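Local coordinates for protein putative mannose-1-phosphate guanylyl transferase (Thermus thermophilus, PDB 2CU2) that probably transfers a guanylyl group from GTP to mannose-1-phosphate to make GDP-mannose, at residues 150-155 with 181-186; 160-165 with 241-246; 137-142 with 249-254; 203-208 with 235-240. All blocks are in the same frame, centred on the assembly; numbering follows the deposited sequence.

Contact 1: 150-155 with 181-186; sequences YIRLGP and KGYVWN
Trp185 turns the edge of its five-membered ring toward one face of the Tyr150 ring, an offset edge-to-face pair with planes at 70°. Over the rim of that face sits Trp185 CD1, 3.3 Å from Tyr150 CE2. The next atom along the same indole edge, Trp185 NE1, donates to Tyr150 OH at 2.9 Å, and the phenol oxygen lies in the indole plane. Tyr150 OH has a second hydrogen bond, to the carbonyl of Glu145. A phenylalanine here would probably leave Trp185 NE1 without its acceptor and the Glu145 carbonyl without its partner, setting the indole freer to turn. The Tyr183 ring has Arg152 CB over the rim of one face and Tyr150 CB at its edge. Arg152 runs alongside it in the same direction, with CD 3.2 Å from Tyr183 OH and the guanidinium turned 80° to the ring; Tyr178 meets both Tyr150 and Tyr183.

These residues join strands 150-157 and 184-192, antiparallel neighbours in the central mixed sheet of the nucleotidyl transferase domain. Ile151 and Val184 are a hydrogen-bonded pair: Ile151 N reaches Val184 O at 2.7 Å, and Val184 N returns to Ile151 O at 3.1 Å. With CG1 opposite its carbonyl carbon (chi1 -61°), Val184 meets Leu153 at about a right angle, CG1 lying 3.7 Å from Leu153 CD1. Just before the strand, Gly182 closes helix 172-180 with a Schellman motif, and water 2 bridges Lys181 O to Leu153 N.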
loop_
_atom_site.group_PDB
_atom_site.type_symbol
_atom_site.label_atom_id
_atom_site.label_comp_id
_atom_site.label_asym_id
_atom_site.label_seq_id
_atom_site.Cartn_x
_atom_site.Cartn_y
_atom_site.Cartn_z
ATOM N N TYR A 150 11.370 29.299 16.803
ATOM C CA TYR A 150 10.708 29.768 18.012
ATOM C C TYR A 150 10.928 31.267 18.166
ATOM O O TYR A 150 11.803 31.838 17.516
ATOM C CB TYR A 150 11.260 29.046 19.248
ATOM C CG TYR A 150 10.893 27.576 19.331
ATOM C CD1 TYR A 150 11.353 26.664 18.379
ATOM C CD2 TYR A 150 10.087 27.097 20.368
ATOM C CE1 TYR A 150 11.021 25.316 18.456
ATOM C CE2 TYR A 150 9.751 25.748 20.456
ATOM C CZ TYR A 150 10.219 24.869 19.493
ATOM O OH TYR A 150 9.865 23.552 19.546
ATOM N N ILE A 151 10.130 31.893 19.028
ATOM C CA ILE A 151 10.240 33.323 19.287
ATOM C C ILE A 151 10.290 33.599 20.791
ATOM O O ILE A 151 9.522 33.019 21.556
ATOM C CB ILE A 151 9.040 34.098 18.722
ATOM C CG1 ILE A 151 8.876 33.818 17.224
ATOM C CG2 ILE A 151 9.240 35.588 18.962
ATOM C CD1 ILE A 151 7.626 34.453 16.621
ATOM N N ARG A 152 11.194 34.486 21.205
ATOM C CA ARG A 152 11.322 34.861 22.612
ATOM C C ARG A 152 10.311 35.957 22.875
ATOM O O ARG A 152 10.246 36.927 22.124
ATOM C CB ARG A 152 12.707 35.439 22.929
ATOM C CG ARG A 152 13.896 34.570 22.607
ATOM C CD ARG A 152 15.131 35.134 23.316
ATOM N NE ARG A 152 16.373 34.490 22.900
ATOM C CZ ARG A 152 17.021 34.776 21.773
ATOM N NH1 ARG A 152 16.547 35.700 20.944
ATOM N NH2 ARG A 152 18.141 34.132 21.472
ATOM N N LEU A 153 9.539 35.825 23.944
ATOM C CA LEU A 153 8.549 36.841 24.262
ATOM C C LEU A 153 8.969 37.746 25.410
ATOM O O LEU A 153 9.492 37.284 26.421
ATOM C CB LEU A 153 7.218 36.192 24.622
ATOM C CG LEU A 153 6.507 35.337 23.576
ATOM C CD1 LEU A 153 5.168 34.896 24.158
ATOM C CD2 LEU A 153 6.304 36.127 22.284
ATOM N N GLY A 154 8.744 39.045 25.241
ATOM C CA GLY A 154 9.062 39.994 26.289
ATOM C C GLY A 154 7.766 40.209 27.047
ATOM O O GLY A 154 6.847 39.397 26.907
ATOM N N PRO A 155 7.643 41.280 27.850
ATOM C CA PRO A 155 6.394 41.502 28.587
ATOM C C PRO A 155 5.208 41.791 27.667
ATOM O O PRO A 155 5.380 42.263 26.542
ATOM C CB PRO A 155 6.740 42.683 29.497
ATOM C CG PRO A 155 7.732 43.449 28.679
ATOM C CD PRO A 155 8.618 42.345 28.137
ATOM N N LYS A 181 11.338 28.119 29.113
ATOM C CA LYS A 181 11.575 29.560 29.247
ATOM C C LYS A 181 10.436 30.418 28.676
ATOM O O LYS A 181 10.510 31.639 28.653
ATOM C CB LYS A 181 12.858 29.911 28.495
ATOM C CG LYS A 181 14.123 29.550 29.267
ATOM C CD LYS A 181 15.369 29.629 28.393
ATOM C CE LYS A 181 16.654 29.384 29.186
ATOM N NZ LYS A 181 17.624 28.696 28.331
ATOM N N GLY A 182 9.399 29.754 28.135
ATOM C CA GLY A 182 8.267 30.564 27.698
ATOM C C GLY A 182 8.336 30.918 26.205
ATOM O O GLY A 182 7.645 31.802 25.715
ATOM N N TYR A 183 9.225 30.219 25.476
ATOM C CA TYR A 183 9.323 30.438 24.037
ATOM C C TYR A 183 8.086 29.916 23.302
ATOM O O TYR A 183 7.461 28.940 23.697
ATOM C CB TYR A 183 10.573 29.720 23.529
ATOM C CG TYR A 183 11.790 30.465 23.948
ATOM C CD1 TYR A 183 11.803 31.145 25.162
ATOM C CD2 TYR A 183 12.922 30.486 23.133
ATOM C CE1 TYR A 183 12.940 31.831 25.564
ATOM C CE2 TYR A 183 14.055 31.179 23.531
ATOM C CZ TYR A 183 14.065 31.852 24.738
ATOM O OH TYR A 183 15.195 32.535 25.147
ATOM N N VAL A 184 7.703 30.607 22.210
ATOM C CA VAL A 184 6.569 30.130 21.419
ATOM C C VAL A 184 6.965 29.838 19.966
ATOM O O VAL A 184 8.001 30.274 19.483
ATOM C CB VAL A 184 5.469 31.197 21.460
ATOM C CG1 VAL A 184 5.011 31.419 22.900
ATOM C CG2 VAL A 184 5.977 32.504 20.885
ATOM N N TRP A 185 6.121 29.023 19.290
ATOM C CA TRP A 185 6.393 28.663 17.898
ATOM C C TRP A 185 6.165 29.858 16.968
ATOM O O TRP A 185 5.215 30.623 17.109
ATOM C CB TRP A 185 5.457 27.518 17.481
ATOM C CG TRP A 185 5.867 26.201 18.036
ATOM C CD1 TRP A 185 7.173 25.767 18.372
ATOM C CD2 TRP A 185 4.994 25.051 18.224
ATOM N NE1 TRP A 185 7.200 24.462 18.772
ATOM C CE2 TRP A 185 5.797 23.976 18.680
ATOM C CE3 TRP A 185 3.619 24.847 18.039
ATOM C CZ2 TRP A 185 5.211 22.750 18.959
ATOM C CZ3 TRP A 185 3.027 23.621 18.315
ATOM C CH2 TRP A 185 3.835 22.568 18.776
ATOM N N ASN A 186 7.095 30.027 16.004
ATOM C CA ASN A 186 6.898 31.012 14.944
ATOM C C ASN A 186 5.848 30.506 13.948
ATOM O O ASN A 186 6.014 29.478 13.304
ATOM C CB ASN A 186 8.243 31.187 14.225
ATOM C CG ASN A 186 8.169 32.293 13.201
ATOM O OD1 ASN A 186 7.168 32.493 12.515
ATOM N ND2 ASN A 186 9.305 32.999 13.059
HETATM O O HOH W 1 11.962 31.726 14.633
HETATM O O HOH W 2 9.822 33.769 26.313
#

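Contact 2: 160-165 with 241-246; sequences WYRGEG and AERVRV
Strands 160-167 and 244-249 meet here as antiparallel neighbours in the central mixed sheet, and Trp160 and Arg245 pack against each other beside the backbone ladder. Tyr161 and Val246 are the hydrogen-bonded pair: Tyr161 N gives to Val246 O at 2.7 Å, and Val246 N to Tyr161 O at 2.8 Å. Two residues on, past the non-hydrogen-bonded pair of Arg162 and Arg245, Gly163 N reaches Val244 O, coming from above the carbonyl plane.

The extended Arg245 chain lies over one face of the indole. Its CD is 3.9 Å from the centroid of the Trp160 five-membered ring, a CH-pi contact, and its guanidinium sets one face over Trp160 CZ2 with the planes 33° apart. Trp160 holds its ring there with CG between its own backbone N and carbonyl carbon (chi1 61°). Farther out, Arg162 bends at chi2 so that NH2 can donate in the guanidinium plane to Glu242 O, 3.1 Å away. Arg245 NH2 makes a salt bridge to Glu130, and NH1 donates to Ala128 O. A leucine in place of Arg245 would probably leave the Glu130 carboxylate without its mate and uncover part of the indole face.

The bond to Ala128 ties this strand to the end of helix 115-128; past that helix, Phe133 makes a cation-pi interaction with Arg245. Trp160 NE1 bonds to Glu157, while Val246 and Tyr161 lean on Leu153 of strand 150-157, and Val244 touches Val134 of strand 134-139.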
loop_
_atom_site.group_PDB
_atom_site.type_symbol
_atom_site.label_atom_id
_atom_site.label_comp_id
_atom_site.label_asym_id
_atom_site.label_seq_id
_atom_site.Cartn_x
_atom_site.Cartn_y
_atom_site.Cartn_z
ATOM N N TRP A 160 -0.876 42.168 22.688
ATOM C CA TRP A 160 0.292 41.494 22.133
ATOM C C TRP A 160 1.499 41.538 23.077
ATOM O O TRP A 160 1.479 42.107 24.163
ATOM C CB TRP A 160 0.648 42.144 20.792
ATOM C CG TRP A 160 0.991 43.578 20.975
ATOM C CD1 TRP A 160 2.216 44.103 21.453
ATOM C CD2 TRP A 160 0.156 44.716 20.650
ATOM N NE1 TRP A 160 2.230 45.462 21.470
ATOM C CE2 TRP A 160 0.899 45.883 20.967
ATOM C CE3 TRP A 160 -1.134 44.843 20.144
ATOM C CZ2 TRP A 160 0.334 47.134 20.778
ATOM C CZ3 TRP A 160 -1.696 46.093 19.950
ATOM C CH2 TRP A 160 -0.958 47.245 20.279
ATOM N N TYR A 161 2.565 40.850 22.636
ATOM C CA TYR A 161 3.808 40.790 23.381
ATOM C C TYR A 161 4.906 41.551 22.649
ATOM O O TYR A 161 4.862 41.750 21.443
ATOM C CB TYR A 161 4.203 39.320 23.531
ATOM C CG TYR A 161 3.227 38.622 24.411
ATOM C CD1 TYR A 161 2.045 38.120 23.876
ATOM C CD2 TYR A 161 3.501 38.442 25.767
ATOM C CE1 TYR A 161 1.150 37.434 24.684
ATOM C CE2 TYR A 161 2.601 37.766 26.578
ATOM C CZ TYR A 161 1.429 37.267 26.042
ATOM O OH TYR A 161 0.533 36.580 26.838
ATOM N N ARG A 162 5.934 41.993 23.390
ATOM C CA ARG A 162 7.072 42.503 22.643
ATOM C C ARG A 162 7.987 41.362 22.210
ATOM O O ARG A 162 8.487 40.588 23.015
ATOM C CB ARG A 162 7.835 43.470 23.555
ATOM C CG ARG A 162 9.037 44.099 22.856
ATOM C CD ARG A 162 8.648 45.317 22.009
ATOM N NE ARG A 162 9.718 45.650 21.063
ATOM C CZ ARG A 162 10.452 46.751 21.317
ATOM N NH1 ARG A 162 10.194 47.491 22.381
ATOM N NH2 ARG A 162 11.449 47.084 20.492
ATOM N N GLY A 163 8.158 41.226 20.880
ATOM C CA GLY A 163 9.098 40.227 20.388
ATOM C C GLY A 163 10.502 40.493 20.930
ATOM O O GLY A 163 10.990 41.613 20.962
ATOM N N GLU A 164 11.148 39.418 21.406
ATOM C CA GLU A 164 12.451 39.608 22.032
ATOM C C GLU A 164 13.514 38.658 21.478
ATOM O O GLU A 164 14.543 38.409 22.093
ATOM C CB GLU A 164 12.294 39.404 23.537
ATOM C CG GLU A 164 11.938 40.703 24.263
ATOM C CD GLU A 164 12.366 40.611 25.712
ATOM O OE1 GLU A 164 13.142 39.725 26.040
ATOM O OE2 GLU A 164 11.912 41.432 26.509
ATOM N N GLY A 165 13.259 38.099 20.277
ATOM C CA GLY A 165 14.291 37.275 19.646
ATOM C C GLY A 165 13.703 36.089 18.869
ATOM O O GLY A 165 12.661 35.545 19.212
ATOM N N ALA A 241 15.366 42.140 13.035
ATOM C CA ALA A 241 14.477 43.276 13.293
ATOM C C ALA A 241 14.468 43.707 14.769
ATOM O O ALA A 241 14.371 42.902 15.685
ATOM C CB ALA A 241 13.061 42.887 12.861
ATOM N N GLU A 242 14.582 45.044 14.969
ATOM C CA GLU A 242 14.690 45.598 16.324
ATOM C C GLU A 242 13.327 45.903 16.973
ATOM O O GLU A 242 13.165 45.859 18.186
ATOM C CB GLU A 242 15.526 46.880 16.250
ATOM C CG GLU A 242 17.017 46.605 16.058
ATOM C CD GLU A 242 17.748 47.902 15.791
ATOM O OE1 GLU A 242 17.634 48.425 14.698
ATOM O OE2 GLU A 242 18.480 48.346 16.671
ATOM N N ARG A 243 12.333 46.271 16.137
ATOM C CA ARG A 243 11.004 46.579 16.665
ATOM C C ARG A 243 9.960 45.529 16.260
ATOM O O ARG A 243 9.300 45.634 15.234
ATOM C CB ARG A 243 10.590 47.955 16.141
ATOM C CG ARG A 243 11.321 49.092 16.851
ATOM C CD ARG A 243 10.944 50.465 16.280
ATOM N NE ARG A 243 9.984 51.141 17.157
ATOM C CZ ARG A 243 9.368 52.235 16.671
ATOM N NH1 ARG A 243 9.632 52.657 15.447
ATOM N NH2 ARG A 243 8.485 52.888 17.431
ATOM N N VAL A 244 9.848 44.456 17.079
ATOM C CA VAL A 244 8.959 43.347 16.762
ATOM C C VAL A 244 7.885 43.144 17.834
ATOM O O VAL A 244 8.133 43.194 19.031
ATOM C CB VAL A 244 9.810 42.083 16.645
ATOM C CG1 VAL A 244 8.922 40.889 16.302
ATOM C CG2 VAL A 244 10.855 42.260 15.558
ATOM N N ARG A 245 6.641 42.950 17.357
ATOM C CA ARG A 245 5.557 42.589 18.265
ATOM C C ARG A 245 5.003 41.203 17.922
ATOM O O ARG A 245 5.069 40.739 16.793
ATOM C CB ARG A 245 4.449 43.636 18.133
ATOM C CG ARG A 245 4.783 44.947 18.845
ATOM C CD ARG A 245 3.828 46.077 18.442
ATOM N NE ARG A 245 4.056 47.266 19.269
ATOM C CZ ARG A 245 3.373 48.383 18.947
ATOM N NH1 ARG A 245 2.533 48.380 17.926
ATOM N NH2 ARG A 245 3.546 49.493 19.671
ATOM N N VAL A 246 4.481 40.513 18.953
ATOM C CA VAL A 246 3.962 39.170 18.716
ATOM C C VAL A 246 2.551 38.995 19.284
ATOM O O VAL A 246 2.273 39.311 20.434
ATOM C CB VAL A 246 4.918 38.170 19.369
ATOM C CG1 VAL A 246 4.455 36.743 19.085
ATOM C CG2 VAL A 246 6.320 38.363 18.821
#

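Contact 3: 137-142 with 249-254; sequences LGLRPT and GRFPWD
Gly249 comes first, its N donating to Gly138 O at 2.8 Å. Leu137 CD1 lies close by, 3.8 Å from Gly249 N. Arg250 is joined to Arg140 through water 3, which accepts from Arg250 NH2 at 2.8 Å and from Arg140 NH2 as well; the shared oxygen probably eases the nearness of two like charges. Phe251 then turns its ring back to the leucines, with CG lodged between the backbone N and carbonyl carbon (chi1 48°). Leu137 CD2 stands at the ring edge, 4.0 Å from Phe251 CZ, and Leu139 CD2 approaches Phe251 CE1 obliquely at 3.8 Å. At Trp253 the other Leu139 methyl takes over: CD1 lies over one indole face, 3.6 Å from the centroid of the five-membered ring, and the side chains cross at about a right angle. Leu139 thus divides its two methyls between two aromatic rings. Trp253 already belongs to the short antiparallel pair 111-112 and 253-254. A small sheet beside a larger mixed one is consistent with the GT-A fold, the clan of this family.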
loop_
_atom_site.group_PDB
_atom_site.type_symbol
_atom_site.label_atom_id
_atom_site.label_comp_id
_atom_site.label_asym_id
_atom_site.label_seq_id
_atom_site.Cartn_x
_atom_site.Cartn_y
_atom_site.Cartn_z
ATOM N N LEU A 137 3.264 36.063 14.401
ATOM C CA LEU A 137 2.256 35.200 15.022
ATOM C C LEU A 137 2.961 34.109 15.800
ATOM O O LEU A 137 3.832 33.420 15.265
ATOM C CB LEU A 137 1.359 34.552 13.957
ATOM C CG LEU A 137 0.427 33.406 14.410
ATOM C CD1 LEU A 137 -0.698 33.941 15.290
ATOM C CD2 LEU A 137 -0.159 32.715 13.179
ATOM N N GLY A 138 2.579 33.958 17.062
ATOM C CA GLY A 138 3.173 32.942 17.908
ATOM C C GLY A 138 2.131 31.934 18.368
ATOM O O GLY A 138 0.938 32.230 18.407
ATOM N N LEU A 139 2.584 30.732 18.707
ATOM C CA LEU A 139 1.695 29.682 19.171
ATOM C C LEU A 139 2.366 28.915 20.300
ATOM O O LEU A 139 3.541 28.572 20.209
ATOM C CB LEU A 139 1.360 28.744 18.011
ATOM C CG LEU A 139 0.619 29.525 16.920
ATOM C CD1 LEU A 139 0.987 29.015 15.564
ATOM C CD2 LEU A 139 -0.886 29.448 17.170
ATOM N N ARG A 140 1.615 28.674 21.369
ATOM C CA ARG A 140 2.121 27.935 22.516
ATOM C C ARG A 140 2.487 26.533 22.026
ATOM O O ARG A 140 1.655 25.830 21.463
ATOM C CB ARG A 140 1.044 27.838 23.604
ATOM C CG ARG A 140 0.722 29.143 24.316
ATOM C CD ARG A 140 1.902 29.639 25.147
ATOM N NE ARG A 140 1.580 30.881 25.846
ATOM C CZ ARG A 140 2.466 31.626 26.499
ATOM N NH1 ARG A 140 3.742 31.262 26.554
ATOM N NH2 ARG A 140 2.077 32.747 27.091
ATOM N N PRO A 141 3.744 26.114 22.230
ATOM C CA PRO A 141 4.207 24.790 21.796
ATOM C C PRO A 141 3.521 23.645 22.548
ATOM O O PRO A 141 3.286 23.742 23.750
ATOM C CB PRO A 141 5.707 24.828 22.090
ATOM C CG PRO A 141 6.030 26.293 22.147
ATOM C CD PRO A 141 4.842 26.878 22.839
ATOM N N THR A 142 3.206 22.563 21.844
ATOM C CA THR A 142 2.573 21.413 22.482
ATOM C C THR A 142 3.565 20.258 22.564
ATOM O O THR A 142 3.289 19.234 23.180
ATOM C CB THR A 142 1.319 20.942 21.710
ATOM O OG1 THR A 142 1.637 20.764 20.323
ATOM C CG2 THR A 142 0.203 21.952 21.848
ATOM N N GLY A 249 -1.660 33.214 18.842
ATOM C CA GLY A 249 -2.852 32.546 18.335
ATOM C C GLY A 249 -3.182 31.315 19.183
ATOM O O GLY A 249 -2.315 30.557 19.594
ATOM N N ARG A 250 -4.485 31.149 19.484
ATOM C CA ARG A 250 -4.878 30.050 20.361
ATOM C C ARG A 250 -5.677 28.977 19.619
ATOM O O ARG A 250 -6.259 28.075 20.208
ATOM C CB ARG A 250 -5.719 30.628 21.495
ATOM C CG ARG A 250 -5.043 31.813 22.181
ATOM C CD ARG A 250 -5.474 31.941 23.645
ATOM N NE ARG A 250 -4.772 33.053 24.291
ATOM C CZ ARG A 250 -3.508 32.831 24.696
ATOM N NH1 ARG A 250 -2.942 31.654 24.492
ATOM N NH2 ARG A 250 -2.823 33.810 25.294
ATOM N N PHE A 251 -5.692 29.080 18.279
ATOM C CA PHE A 251 -6.258 28.002 17.483
ATOM C C PHE A 251 -5.256 26.872 17.242
ATOM O O PHE A 251 -4.048 27.057 17.311
ATOM C CB PHE A 251 -6.699 28.597 16.148
ATOM C CG PHE A 251 -5.597 29.443 15.580
ATOM C CD1 PHE A 251 -4.524 28.835 14.938
ATOM C CD2 PHE A 251 -5.641 30.820 15.719
ATOM C CE1 PHE A 251 -3.492 29.614 14.436
ATOM C CE2 PHE A 251 -4.602 31.595 15.210
ATOM C CZ PHE A 251 -3.527 30.996 14.567
ATOM N N PRO A 252 -5.801 25.667 16.993
ATOM C CA PRO A 252 -4.975 24.532 16.619
ATOM C C PRO A 252 -4.172 24.836 15.352
ATOM O O PRO A 252 -4.666 25.418 14.394
ATOM C CB PRO A 252 -5.898 23.336 16.388
ATOM C CG PRO A 252 -7.196 23.679 17.115
ATOM C CD PRO A 252 -7.203 25.279 17.046
ATOM N N TRP A 253 -2.880 24.459 15.395
ATOM C CA TRP A 253 -2.020 24.823 14.276
ATOM C C TRP A 253 -0.875 23.823 14.070
ATOM O O TRP A 253 -0.202 23.392 14.996
ATOM C CB TRP A 253 -1.454 26.219 14.547
ATOM C CG TRP A 253 -0.443 26.570 13.525
ATOM C CD1 TRP A 253 -0.674 27.225 12.295
ATOM C CD2 TRP A 253 0.986 26.358 13.616
ATOM N NE1 TRP A 253 0.473 27.453 11.603
ATOM C CE2 TRP A 253 1.564 26.892 12.439
ATOM C CE3 TRP A 253 1.807 25.768 14.575
ATOM C CZ2 TRP A 253 2.936 26.833 12.252
ATOM C CZ3 TRP A 253 3.179 25.710 14.389
ATOM C CH2 TRP A 253 3.745 26.241 13.217
ATOM N N ASP A 254 -0.702 23.427 12.794
ATOM C CA ASP A 254 0.401 22.538 12.435
ATOM C C ASP A 254 0.931 22.890 11.042
ATOM O O ASP A 254 0.193 23.272 10.148
ATOM C CB ASP A 254 -0.126 21.102 12.438
ATOM C CG ASP A 254 1.006 20.142 12.778
ATOM O OD1 ASP A 254 1.881 19.962 11.928
ATOM O OD2 ASP A 254 0.994 19.575 13.869
HETATM O O HOH W 3 -0.884 32.570 26.935
HETATM O O HOH W 4 -1.341 29.202 21.520
#

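Contact 4: 203-208 with 235-240; sequences RHLPSH and YGVMEK
Leu205 O accepts the N-H of His208 at 2.8 Å, a bond in the first turn of helix 206-216, while the Leu205 side chain crosses to the other segment. Leu205 follows helix 194-204 and is itself the N-cap of the next helix, so it sits at the joint between them. Its CD2 meets Val237 CG2 at 4.0 Å, the two side chains at about a right angle; the same methyl also lies over one face of the His208 ring. CG opposite the backbone N (chi1 -157°) is what sends the Leu205 branch that way. The His208 ring is held in turn by Ser207, whose OG is hydrogen-bonded to His208 ND1 at 2.9 Å.

His204 packs against Lys240 with the two side chains sliding past in opposite directions. One face of its imidazole has Arg203 CB over the rim, and the opposite face has the Lys240 backbone carbon. His204 CD2 lies 3.5 Å from Lys240 CB. His204 ND1 bonds to the carbonyl of Leu200, which helps to fix the ring's rotation within its own helix. The two segments therefore meet here by van der Waals contact, not by hydrogen bonds or a salt bridge.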
loop_
_atom_site.group_PDB
_atom_site.type_symbol
_atom_site.label_atom_id
_atom_site.label_comp_id
_atom_site.label_asym_id
_atom_site.label_seq_id
_atom_site.Cartn_x
_atom_site.Cartn_y
_atom_site.Cartn_z
ATOM N N ARG A 203 18.111 48.121 5.856
ATOM C CA ARG A 203 19.036 47.970 6.987
ATOM C C ARG A 203 19.735 46.597 7.037
ATOM O O ARG A 203 20.919 46.495 7.312
ATOM C CB ARG A 203 18.269 48.168 8.298
ATOM C CG ARG A 203 17.709 49.576 8.491
ATOM C CD ARG A 203 16.860 49.671 9.767
ATOM N NE ARG A 203 16.320 51.020 9.926
ATOM C CZ ARG A 203 15.348 51.218 10.842
ATOM N NH1 ARG A 203 14.902 50.216 11.585
ATOM N NH2 ARG A 203 14.844 52.441 10.997
ATOM N N HIS A 204 18.955 45.503 6.833
ATOM C CA HIS A 204 19.554 44.164 7.017
ATOM C C HIS A 204 19.620 43.300 5.746
ATOM O O HIS A 204 20.152 42.199 5.759
ATOM C CB HIS A 204 18.799 43.381 8.106
ATOM C CG HIS A 204 18.371 44.278 9.229
ATOM N ND1 HIS A 204 17.209 44.969 9.220
ATOM C CD2 HIS A 204 19.006 44.490 10.456
ATOM C CE1 HIS A 204 17.153 45.601 10.406
ATOM N NE2 HIS A 204 18.217 45.334 11.166
ATOM N N LEU A 205 19.028 43.788 4.636
ATOM C CA LEU A 205 18.994 42.953 3.424
ATOM C C LEU A 205 19.130 43.781 2.131
ATOM O O LEU A 205 18.212 43.910 1.324
ATOM C CB LEU A 205 17.670 42.187 3.425
ATOM C CG LEU A 205 17.688 40.898 2.591
ATOM C CD1 LEU A 205 18.811 39.930 2.954
ATOM C CD2 LEU A 205 16.402 40.095 2.751
ATOM N N PRO A 206 20.328 44.391 2.006
ATOM C CA PRO A 206 20.649 45.299 0.896
ATOM C C PRO A 206 20.246 44.786 -0.488
ATOM O O PRO A 206 19.788 45.530 -1.350
ATOM C CB PRO A 206 22.148 45.544 0.987
ATOM C CG PRO A 206 22.505 45.436 2.460
ATOM C CD PRO A 206 21.464 44.317 2.910
ATOM N N SER A 207 20.495 43.484 -0.719
ATOM C CA SER A 207 20.148 42.902 -2.011
ATOM C C SER A 207 18.664 43.106 -2.352
ATOM O O SER A 207 18.278 43.353 -3.487
ATOM C CB SER A 207 20.464 41.406 -1.971
ATOM O OG SER A 207 19.710 40.787 -0.927
ATOM N N HIS A 208 17.814 42.945 -1.317
ATOM C CA HIS A 208 16.373 43.056 -1.544
ATOM C C HIS A 208 15.904 44.516 -1.592
ATOM O O HIS A 208 14.941 44.869 -2.261
ATOM C CB HIS A 208 15.640 42.297 -0.427
ATOM C CG HIS A 208 15.747 40.806 -0.642
ATOM N ND1 HIS A 208 16.927 40.144 -0.757
ATOM C CD2 HIS A 208 14.710 39.881 -0.805
ATOM C CE1 HIS A 208 16.603 38.850 -0.966
ATOM N NE2 HIS A 208 15.282 38.664 -1.001
ATOM N N TYR A 235 15.108 34.605 8.481
ATOM C CA TYR A 235 16.541 34.740 8.724
ATOM C C TYR A 235 17.090 36.059 8.178
ATOM O O TYR A 235 17.964 36.693 8.755
ATOM C CB TYR A 235 17.248 33.564 8.045
ATOM C CG TYR A 235 18.721 33.680 8.222
ATOM C CD1 TYR A 235 19.277 33.595 9.495
ATOM C CD2 TYR A 235 19.559 33.788 7.110
ATOM C CE1 TYR A 235 20.654 33.597 9.657
ATOM C CE2 TYR A 235 20.937 33.800 7.272
ATOM C CZ TYR A 235 21.485 33.708 8.539
ATOM O OH TYR A 235 22.856 33.697 8.709
ATOM N N GLY A 236 16.566 36.451 7.002
ATOM C CA GLY A 236 17.097 37.634 6.337
ATOM C C GLY A 236 16.672 38.934 7.025
ATOM O O GLY A 236 17.363 39.944 6.989
ATOM N N VAL A 237 15.475 38.903 7.641
ATOM C CA VAL A 237 14.944 40.138 8.207
ATOM C C VAL A 237 14.509 39.982 9.668
ATOM O O VAL A 237 14.942 40.701 10.560
ATOM C CB VAL A 237 13.747 40.572 7.360
ATOM C CG1 VAL A 237 12.981 41.685 8.071
ATOM C CG2 VAL A 237 14.220 41.074 6.009
ATOM N N MET A 238 13.587 39.030 9.889
ATOM C CA MET A 238 12.947 38.931 11.197
ATOM C C MET A 238 13.945 38.796 12.352
ATOM O O MET A 238 13.830 39.436 13.388
ATOM C CB MET A 238 11.994 37.735 11.172
ATOM C CG MET A 238 10.773 37.987 10.285
ATOM S SD MET A 238 10.100 39.641 10.507
ATOM C CE MET A 238 9.250 39.779 8.928
ATOM N N GLU A 239 14.932 37.900 12.166
ATOM C CA GLU A 239 15.862 37.630 13.257
ATOM C C GLU A 239 16.749 38.837 13.582
ATOM O O GLU A 239 17.454 38.878 14.584
ATOM C CB GLU A 239 16.720 36.425 12.869
ATOM C CG GLU A 239 15.889 35.150 12.720
ATOM C CD GLU A 239 16.784 34.009 12.290
ATOM O OE1 GLU A 239 16.265 32.965 11.921
ATOM O OE2 GLU A 239 18.001 34.175 12.332
ATOM N N LYS A 240 16.720 39.831 12.675
ATOM C CA LYS A 240 17.539 41.024 12.893
ATOM C C LYS A 240 16.695 42.255 13.248
ATOM O O LYS A 240 17.200 43.290 13.672
ATOM C CB LYS A 240 18.359 41.280 11.626
ATOM C CG LYS A 240 18.755 39.983 10.913
ATOM C CD LYS A 240 20.249 39.924 10.585
ATOM C CE LYS A 240 20.687 38.543 10.087
ATOM N NZ LYS A 240 21.061 38.623 8.676
#

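Contacts 1, 2 and 3 all reach one mixed sheet. Contacts 1 and 2 lie 10 Å apart between centres and are sewn together through strands 150-157 and 160-167: Arg152 N is 2.7 Å from Gly165 O, and Gly154 N is 2.7 Å from Arg162 O. Contact 3 is about 12 Å from contact 1, centre to centre, where Trp185 N comes 2.8 Å from Leu139 O, and about 17 Å from contact 2, touching it through Val246 and Gly138. Contact 4 joins helices, its centre about 16 Å from that of contact 2; Lys240 is followed directly by segment 241-246, so the chain passes from helix 233-238 through a short loop into strand 244-249. All four belong to the nucleotidyl transferase family region.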